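Local coordinates for sp1 protein (Swine acute diarrhea syndrome coronavirus, PDB 6LPA), which probably suppresses host gene expression as an alphacoronavirus nonstructural protein 1, and is associated with host proliferation and immune evasion, at residues D13-A18 with I52-E57; L6-A11 with E99-I104. All coordinates share one frame; numbering follows the deposited sequence.

In the fold
Both contacts start from the N-terminal run of the chain. In interaction 2, strand 6-11 pairs antiparallel with strand 96-104, tying the N-terminal end of the domain to its C-terminal end. A few residues further on, interaction 1 sets the short strand 16-17 parallel to 53-54, so along the sequence it is nested inside the loop closed by interaction 2. Their centres are about 19 Å apart, yet they meet where the two N-terminal strands follow one another: Ile16 CD1 comes up against Ala11 CB, at a modelled 3.3 Å that is probably a little too short. Interaction 2 belongs to the main mixed sheet, whereas interaction 1 is a separate two-stranded pairing nearer the surface.

Interaction 1: D13-A18 with I52-E57; sequences DQEISA and IVIGVE
Ile54 turns its CG1 between its own backbone N and carbonyl carbon (chi1 68°), which carries that branch back over the neighbouring strand, with CG1 3.7 Å from Ser17 CA. Glu15 runs out extended beyond CG and crosses the Ile54 side chain at about a right angle. The Glu15 carboxylate lies against both methyl groups of Ile54, with Glu15 OE1 3.5 Å from Ile54 CG2. Together they top a short two-stranded parallel sheet, apart from the main mixed sheet.

The backbone follows the parallel pattern: Ile16 spans the residues flanking Val53, giving its N-H to Ile52 O at 2.9 Å and taking the N-H of Ile54 on its own O at 2.8 Å. The first of these bonds is nearly straight at hydrogen (168°), although the donor stands well above the carbonyl plane of Ile52. Ala18 N then bonds to Ile54 O, so Ile54 in turn spans Ser17.

Ile16 and Val53 lie on the face away from Ile54 and Ser17. Ile52 packs its CG2 branch against Ile16, but the spacing there is too short to be trusted in detail. Further along, Ala18 CB touches two valine methyls that lie on one side of it, Val53 CG1 at 3.9 Å and Val56 CG2 at 3.7 Å, and both Ala18 and Val56 also touch Ile90 of strand 85-91. Ser17 O is held by Ser92 OG, fastening this small sheet to the rest of the domain.

Past the last bridge the chain turns at Gly55, whose positive phi of 103° suits glycine; its CA approaches Ala18 O at 3.4 Å in a CA-H...O contact.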
ATOM      1  N   ASP A  13     -19.368   6.858  15.548  1.00 46.70           N
ATOM      2  CA  ASP A  13     -19.279   8.147  16.218  1.00 55.16           C
ATOM      3  C   ASP A  13     -19.189   9.304  15.216  1.00 55.25           C
ATOM      4  O   ASP A  13     -18.739   9.147  14.074  1.00 48.70           O
ATOM      5  CB  ASP A  13     -18.050   8.213  17.124  1.00 50.49           C
ATOM      6  CG  ASP A  13     -18.273   7.576  18.458  1.00 53.86           C
ATOM      7  OD1 ASP A  13     -19.449   7.420  18.852  1.00 56.43           O
ATOM      8  OD2 ASP A  13     -17.263   7.246  19.113  1.00 52.38           O
ATOM      9  N   GLN A  14     -19.597  10.489  15.688  1.00 56.19           N
ATOM     10  CA  GLN A  14     -19.366  11.732  14.948  1.00 56.93           C
ATOM     11  C   GLN A  14     -17.891  11.932  14.616  1.00 57.32           C
ATOM     12  O   GLN A  14     -17.545  12.383  13.515  1.00 59.42           O
ATOM     13  CB  GLN A  14     -19.849  12.922  15.772  1.00 54.42           C
ATOM     14  CG  GLN A  14     -21.156  13.461  15.349  1.00 58.85           C
ATOM     15  CD  GLN A  14     -21.103  14.135  14.001  1.00 56.82           C
ATOM     16  OE1 GLN A  14     -20.076  14.128  13.294  1.00 57.69           O
ATOM     17  NE2 GLN A  14     -22.227  14.695  13.619  1.00 48.24           N
ATOM     18  N   GLU A  15     -17.015  11.659  15.576  1.00 58.75           N
ATOM     19  CA  GLU A  15     -15.577  11.748  15.386  1.00 59.89           C
ATOM     20  C   GLU A  15     -14.951  10.431  15.808  1.00 57.20           C
ATOM     21  O   GLU A  15     -15.402   9.795  16.765  1.00 59.91           O
ATOM     22  CB  GLU A  15     -14.957  12.918  16.188  1.00 65.55           C
ATOM     23  CG  GLU A  15     -14.693  14.160  15.340  1.00 72.65           C
ATOM     24  CD  GLU A  15     -13.548  15.017  15.875  1.00 74.41           C
ATOM     25  OE1 GLU A  15     -13.098  15.926  15.141  1.00 73.94           O
ATOM     26  OE2 GLU A  15     -13.104  14.778  17.025  1.00 72.30           O
ATOM     27  N   ILE A  16     -13.915  10.026  15.086  1.00 51.71           N
ATOM     28  CA  ILE A  16     -13.257   8.743  15.291  1.00 58.22           C
ATOM     29  C   ILE A  16     -11.819   9.070  15.645  1.00 57.16           C
ATOM     30  O   ILE A  16     -11.052   9.526  14.788  1.00 54.16           O
ATOM     31  CB  ILE A  16     -13.345   7.844  14.043  1.00 57.38           C
ATOM     32  CG1 ILE A  16     -14.775   7.339  13.832  1.00 58.96           C
ATOM     33  CG2 ILE A  16     -12.418   6.638  14.129  1.00 58.96           C
ATOM     34  CD1 ILE A  16     -15.099   7.082  12.337  1.00 54.01           C
ATOM     35  N   SER A  17     -11.458   8.889  16.908  1.00 51.84           N
ATOM     36  CA  SER A  17     -10.053   8.982  17.275  1.00 54.93           C
ATOM     37  C   SER A  17      -9.363   7.651  16.978  1.00 53.23           C
ATOM     38  O   SER A  17      -9.845   6.590  17.391  1.00 51.04           O
ATOM     39  CB  SER A  17      -9.907   9.340  18.749  1.00 56.14           C
ATOM     40  OG  SER A  17      -8.549   9.214  19.114  1.00 59.55           O
ATOM     41  N   ALA A  18      -8.246   7.703  16.248  1.00 51.82           N
ATOM     42  CA  ALA A  18      -7.629   6.497  15.716  1.00 47.90           C
ATOM     43  C   ALA A  18      -6.133   6.725  15.560  1.00 51.97           C
ATOM     44  O   ALA A  18      -5.613   7.806  15.842  1.00 54.22           O
ATOM     45  CB  ALA A  18      -8.268   6.100  14.381  1.00 42.18           C
ATOM     46  N   ILE A  52     -13.923  11.942   9.288  1.00 60.46           N
ATOM     47  CA  ILE A  52     -14.251  11.603  10.679  1.00 60.44           C
ATOM     48  C   ILE A  52     -13.013  11.340  11.490  1.00 53.05           C
ATOM     49  O   ILE A  52     -13.024  11.494  12.715  1.00 56.45           O
ATOM     50  CB  ILE A  52     -15.093  10.325  10.812  1.00 58.88           C
ATOM     51  CG1 ILE A  52     -16.369  10.387  10.047  1.00 53.42           C
ATOM     52  CG2 ILE A  52     -15.393  10.070  12.275  1.00 67.46           C
ATOM     53  CD1 ILE A  52     -17.171  11.247  10.557  1.00 67.79           C
ATOM     54  N   VAL A  53     -11.983  10.814  10.855  1.00 53.19           N
ATOM     55  CA  VAL A  53     -10.836  10.260  11.561  1.00 55.02           C
ATOM     56  C   VAL A  53      -9.922  11.389  12.014  1.00 55.97           C
ATOM     57  O   VAL A  53      -9.516  12.236  11.212  1.00 56.10           O
ATOM     58  CB  VAL A  53     -10.083   9.274  10.652  1.00 52.98           C
ATOM     59  CG1 VAL A  53      -8.983   8.587  11.416  1.00 50.26           C
ATOM     60  CG2 VAL A  53     -11.066   8.291  10.046  1.00 49.49           C
ATOM     61  N   ILE A  54      -9.576  11.389  13.296  1.00 51.08           N
ATOM     62  CA  ILE A  54      -8.528  12.243  13.829  1.00 51.32           C
ATOM     63  C   ILE A  54      -7.449  11.320  14.371  1.00 54.96           C
ATOM     64  O   ILE A  54      -7.757  10.243  14.894  1.00 54.30           O
ATOM     65  CB  ILE A  54      -9.060  13.219  14.905  1.00 52.87           C
ATOM     66  CG1 ILE A  54      -9.493  12.478  16.164  1.00 59.29           C
ATOM     67  CG2 ILE A  54     -10.242  13.994  14.357  1.00 57.20           C
ATOM     68  CD1 ILE A  54     -10.316  13.316  17.122  1.00 62.63           C
ATOM     69  N   GLY A  55      -6.187  11.700  14.154  1.00 47.35           N
ATOM     70  CA  GLY A  55      -5.036  10.948  14.617  1.00 48.82           C
ATOM     71  C   GLY A  55      -4.310  10.132  13.567  1.00 48.04           C
ATOM     72  O   GLY A  55      -3.314   9.473  13.900  1.00 53.21           O
ATOM     73  N   VAL A  56      -4.775  10.119  12.322  1.00 48.68           N
ATOM     74  CA  VAL A  56      -4.175   9.278  11.283  1.00 50.97           C
ATOM     75  C   VAL A  56      -3.745  10.163  10.116  1.00 54.13           C
ATOM     76  O   VAL A  56      -4.587  10.792   9.457  1.00 52.49           O
ATOM     77  CB  VAL A  56      -5.133   8.170  10.812  1.00 53.77           C
ATOM     78  CG1 VAL A  56      -4.408   7.237   9.864  1.00 48.07           C
ATOM     79  CG2 VAL A  56      -5.668   7.380  12.018  1.00 49.13           C
ATOM     80  N   GLU A  57      -2.431  10.200   9.861  1.00 53.07           N
ATOM     81  CA  GLU A  57      -1.850  10.987   8.782  1.00 54.03           C
ATOM     82  C   GLU A  57      -1.971  10.247   7.455  1.00 55.11           C
ATOM     83  O   GLU A  57      -2.050   9.009   7.429  1.00 49.89           O
ATOM     84  CB  GLU A  57      -0.374  11.259   9.071  1.00 53.93           C
ATOM     85  CG  GLU A  57       0.056  12.687   8.874  1.00 67.22           C
ATOM     86  CD  GLU A  57      -0.528  13.598   9.922  1.00 69.06           C
ATOM     87  OE1 GLU A  57      -0.008  13.588  11.054  1.00 75.91           O
ATOM     88  OE2 GLU A  57      -1.504  14.314   9.618  1.00 68.24           O
TER

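Interaction 2: L6-A11 with E99-I104; sequences LTLAVA and EEFQVI
Leu6 and Phe101 form a hydrogen-bonded antiparallel pair, with Leu6 N to Phe101 O and Phe101 N to Leu6 O both at 2.9 Å. Two residues along, Leu8 and Glu99 repeat the pattern less tightly: Leu8 N reaches Glu99 O at 3.0 Å, and Glu99 N reaches Leu8 O at 3.2 Å. The intervening Thr7 and Glu100 make the non-hydrogen-bonded pair.

That pair has a polar link of its own, through the side chains. Glu100 bends at chi2 (77°), folding its carboxylate back across the strands, and Thr7 OG1 donates to OE1 at 3.1 Å from above the carboxylate plane. Gln5 NE2 bonds to OE2, so both carboxylate oxygens have a donor and the group's rotation is restrained.

Apolar packing fills the other face, where Leu6, Leu8 and Phe101 lie. With CG anti to its carbonyl carbon (chi1 -61°), Phe101 swings its ring beside Leu8. Leu8 CD1 then sits over one ring face as a CH-pi contact, 3.9 Å from the Phe101 centroid and 29° off the normal. Val10 approaches differently: its CG2 lies in the ring plane at the edge, 3.6 Å from Phe101 CE1, and also rests on the aliphatic part of Glu99. At the far end, beyond the break at Gln102, Leu6 CD1 touches Val103 CG2 at a looser 4.1 Å.

Phe101 also meets the ring of Phe44. Ala9 and Ala11 bond through their backbones to Phe44 on strand 42-46, the opposite outermost strand of the six-stranded mixed sheet. Strand 6-11 thus bridges 96-104 and 42-46, closing the sheet into the irregular six-stranded beta-barrel characteristic of coronavirus nsp1.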
ATOM      1  N   LEU A   6     -16.454 -12.033   7.736  1.00 66.23           N
ATOM      2  CA  LEU A   6     -15.951 -11.318   8.906  1.00 63.03           C
ATOM      3  C   LEU A   6     -17.013 -10.394   9.488  1.00 60.38           C
ATOM      4  O   LEU A   6     -17.688  -9.660   8.756  1.00 56.75           O
ATOM      5  CB  LEU A   6     -14.713 -10.475   8.549  1.00 63.03           C
ATOM      6  CG  LEU A   6     -13.299 -10.832   9.012  1.00 62.60           C
ATOM      7  CD1 LEU A   6     -12.289  -9.777   8.518  1.00 57.30           C
ATOM      8  CD2 LEU A   6     -13.237 -10.979  10.531  1.00 64.49           C
ATOM      9  N   THR A   7     -17.133 -10.412  10.811  1.00 57.58           N
ATOM     10  CA  THR A   7     -17.894  -9.397  11.520  1.00 57.09           C
ATOM     11  C   THR A   7     -16.921  -8.306  11.958  1.00 54.52           C
ATOM     12  O   THR A   7     -15.977  -8.564  12.715  1.00 54.32           O
ATOM     13  CB  THR A   7     -18.647  -9.992  12.708  1.00 59.02           C
ATOM     14  OG1 THR A   7     -19.498 -11.044  12.239  1.00 61.93           O
ATOM     15  CG2 THR A   7     -19.507  -8.930  13.371  1.00 55.73           C
ATOM     16  N   LEU A   8     -17.131  -7.102  11.443  1.00 50.66           N
ATOM     17  CA  LEU A   8     -16.275  -5.959  11.716  1.00 49.15           C
ATOM     18  C   LEU A   8     -17.028  -4.916  12.525  1.00 50.65           C
ATOM     19  O   LEU A   8     -18.242  -4.761  12.383  1.00 49.85           O
ATOM     20  CB  LEU A   8     -15.784  -5.326  10.412  1.00 47.77           C
ATOM     21  CG  LEU A   8     -14.968  -6.221   9.479  1.00 52.11           C
ATOM     22  CD1 LEU A   8     -14.644  -5.476   8.192  1.00 52.58           C
ATOM     23  CD2 LEU A   8     -13.712  -6.731  10.167  1.00 49.12           C
ATOM     24  N   ALA A   9     -16.288  -4.182  13.353  1.00 45.06           N
ATOM     25  CA  ALA A   9     -16.849  -3.085  14.121  1.00 43.59           C
ATOM     26  C   ALA A   9     -16.830  -1.818  13.270  1.00 49.86           C
ATOM     27  O   ALA A   9     -15.781  -1.188  13.102  1.00 50.86           O
ATOM     28  CB  ALA A   9     -16.082  -2.895  15.424  1.00 42.96           C
ATOM     29  N   VAL A  10     -17.988  -1.442  12.745  1.00 48.39           N
ATOM     30  CA  VAL A  10     -18.105  -0.286  11.863  1.00 48.12           C
ATOM     31  C   VAL A  10     -18.295   0.963  12.708  1.00 50.08           C
ATOM     32  O   VAL A  10     -19.205   1.027  13.545  1.00 44.21           O
ATOM     33  CB  VAL A  10     -19.269  -0.463  10.885  1.00 50.13           C
ATOM     34  CG1 VAL A  10     -19.473   0.829  10.072  1.00 49.50           C
ATOM     35  CG2 VAL A  10     -19.015  -1.683   9.997  1.00 47.10           C
ATOM     36  N   ALA A  11     -17.443   1.963  12.484  1.00 46.76           N
ATOM     37  CA  ALA A  11     -17.461   3.150  13.320  1.00 46.70           C
ATOM     38  C   ALA A  11     -18.806   3.855  13.202  1.00 45.34           C
ATOM     39  O   ALA A  11     -19.396   3.913  12.123  1.00 48.49           O
ATOM     40  CB  ALA A  11     -16.320   4.082  12.916  1.00 47.11           C
ATOM     41  N   GLU A  99     -21.298  -5.322  11.715  1.00 50.08           N
ATOM     42  CA  GLU A  99     -21.764  -5.532  10.350  1.00 51.84           C
ATOM     43  C   GLU A  99     -20.956  -6.638   9.689  1.00 57.19           C
ATOM     44  O   GLU A  99     -19.819  -6.922  10.073  1.00 54.11           O
ATOM     45  CB  GLU A  99     -21.660  -4.267   9.479  1.00 59.27           C
ATOM     46  CG  GLU A  99     -22.217  -2.994  10.075  1.00 56.41           C
ATOM     47  CD  GLU A  99     -23.715  -2.988  10.104  1.00 59.04           C
ATOM     48  OE1 GLU A  99     -24.312  -4.000   9.672  1.00 57.08           O
ATOM     49  OE2 GLU A  99     -24.295  -1.974  10.545  1.00 57.13           O
ATOM     50  N   GLU A 100     -21.544  -7.216   8.640  1.00 57.56           N
ATOM     51  CA  GLU A 100     -21.036  -8.415   7.989  1.00 58.99           C
ATOM     52  C   GLU A 100     -20.379  -8.075   6.660  1.00 57.80           C
ATOM     53  O   GLU A 100     -20.992  -7.424   5.808  1.00 56.29           O
ATOM     54  CB  GLU A 100     -22.169  -9.418   7.766  1.00 60.67           C
ATOM     55  CG  GLU A 100     -21.745 -10.833   8.004  1.00 68.60           C
ATOM     56  CD  GLU A 100     -21.647 -11.178   9.479  1.00 71.42           C
ATOM     57  OE1 GLU A 100     -21.804 -10.267  10.329  1.00 63.05           O
ATOM     58  OE2 GLU A 100     -21.417 -12.375   9.784  1.00 78.90           O
ATOM     59  N   PHE A 101     -19.144  -8.537   6.481  1.00 55.45           N
ATOM     60  CA  PHE A 101     -18.370  -8.284   5.277  1.00 56.52           C
ATOM     61  C   PHE A 101     -17.794  -9.595   4.768  1.00 60.68           C
ATOM     62  O   PHE A 101     -17.660 -10.571   5.509  1.00 66.80           O
ATOM     63  CB  PHE A 101     -17.210  -7.303   5.520  1.00 54.52           C
ATOM     64  CG  PHE A 101     -17.640  -5.946   5.991  1.00 52.67           C
ATOM     65  CD1 PHE A 101     -17.973  -5.725   7.323  1.00 55.16           C
ATOM     66  CD2 PHE A 101     -17.686  -4.881   5.115  1.00 51.46           C
ATOM     67  CE1 PHE A 101     -18.374  -4.454   7.763  1.00 52.96           C
ATOM     68  CE2 PHE A 101     -18.074  -3.620   5.549  1.00 52.10           C
ATOM     69  CZ  PHE A 101     -18.416  -3.411   6.873  1.00 51.90           C
ATOM     70  N   GLN A 102     -17.405  -9.599   3.499  1.00 60.81           N
ATOM     71  CA  GLN A 102     -16.659 -10.714   2.936  1.00 66.77           C
ATOM     72  C   GLN A 102     -15.290 -10.232   2.469  1.00 63.27           C
ATOM     73  O   GLN A 102     -15.200  -9.338   1.616  1.00 60.42           O
ATOM     74  CB  GLN A 102     -17.449 -11.368   1.809  1.00 69.53           C
ATOM     75  CG  GLN A 102     -18.220 -12.562   2.335  1.00 74.71           C
ATOM     76  CD  GLN A 102     -19.367 -12.945   1.454  1.00 82.94           C
ATOM     77  OE1 GLN A 102     -19.961 -12.097   0.781  1.00 78.12           O
ATOM     78  NE2 GLN A 102     -19.701 -14.233   1.451  1.00 88.96           N
ATOM     79  N   VAL A 103     -14.235 -10.845   3.021  1.00 61.91           N
ATOM     80  CA  VAL A 103     -12.861 -10.348   2.945  1.00 64.86           C
ATOM     81  C   VAL A 103     -11.890 -11.486   2.627  1.00 67.43           C
ATOM     82  O   VAL A 103     -11.937 -12.546   3.260  1.00 70.35           O
ATOM     83  CB  VAL A 103     -12.427  -9.676   4.266  1.00 62.93           C
ATOM     84  CG1 VAL A 103     -11.089  -8.996   4.085  1.00 56.95           C
ATOM     85  CG2 VAL A 103     -13.488  -8.698   4.775  1.00 60.21           C
ATOM     86  N   ILE A 104     -10.981 -11.243   1.685  1.00 65.70           N
ATOM     87  CA  ILE A 104      -9.825 -12.103   1.446  1.00 67.74           C
ATOM     88  C   ILE A 104      -8.550 -11.328   1.797  1.00 72.71           C
ATOM     89  O   ILE A 104      -8.551 -10.100   1.923  1.00 66.89           O
ATOM     90  CB  ILE A 104      -9.762 -12.601  -0.012  1.00 67.63           C
ATOM     91  CG1 ILE A 104     -11.156 -12.720  -0.611  1.00 66.54           C
ATOM     92  CG2 ILE A 104      -9.044 -13.946  -0.091  1.00 76.47           C
ATOM     93  CD1 ILE A 104     -11.138 -12.964  -2.088  1.00 63.47           C
TER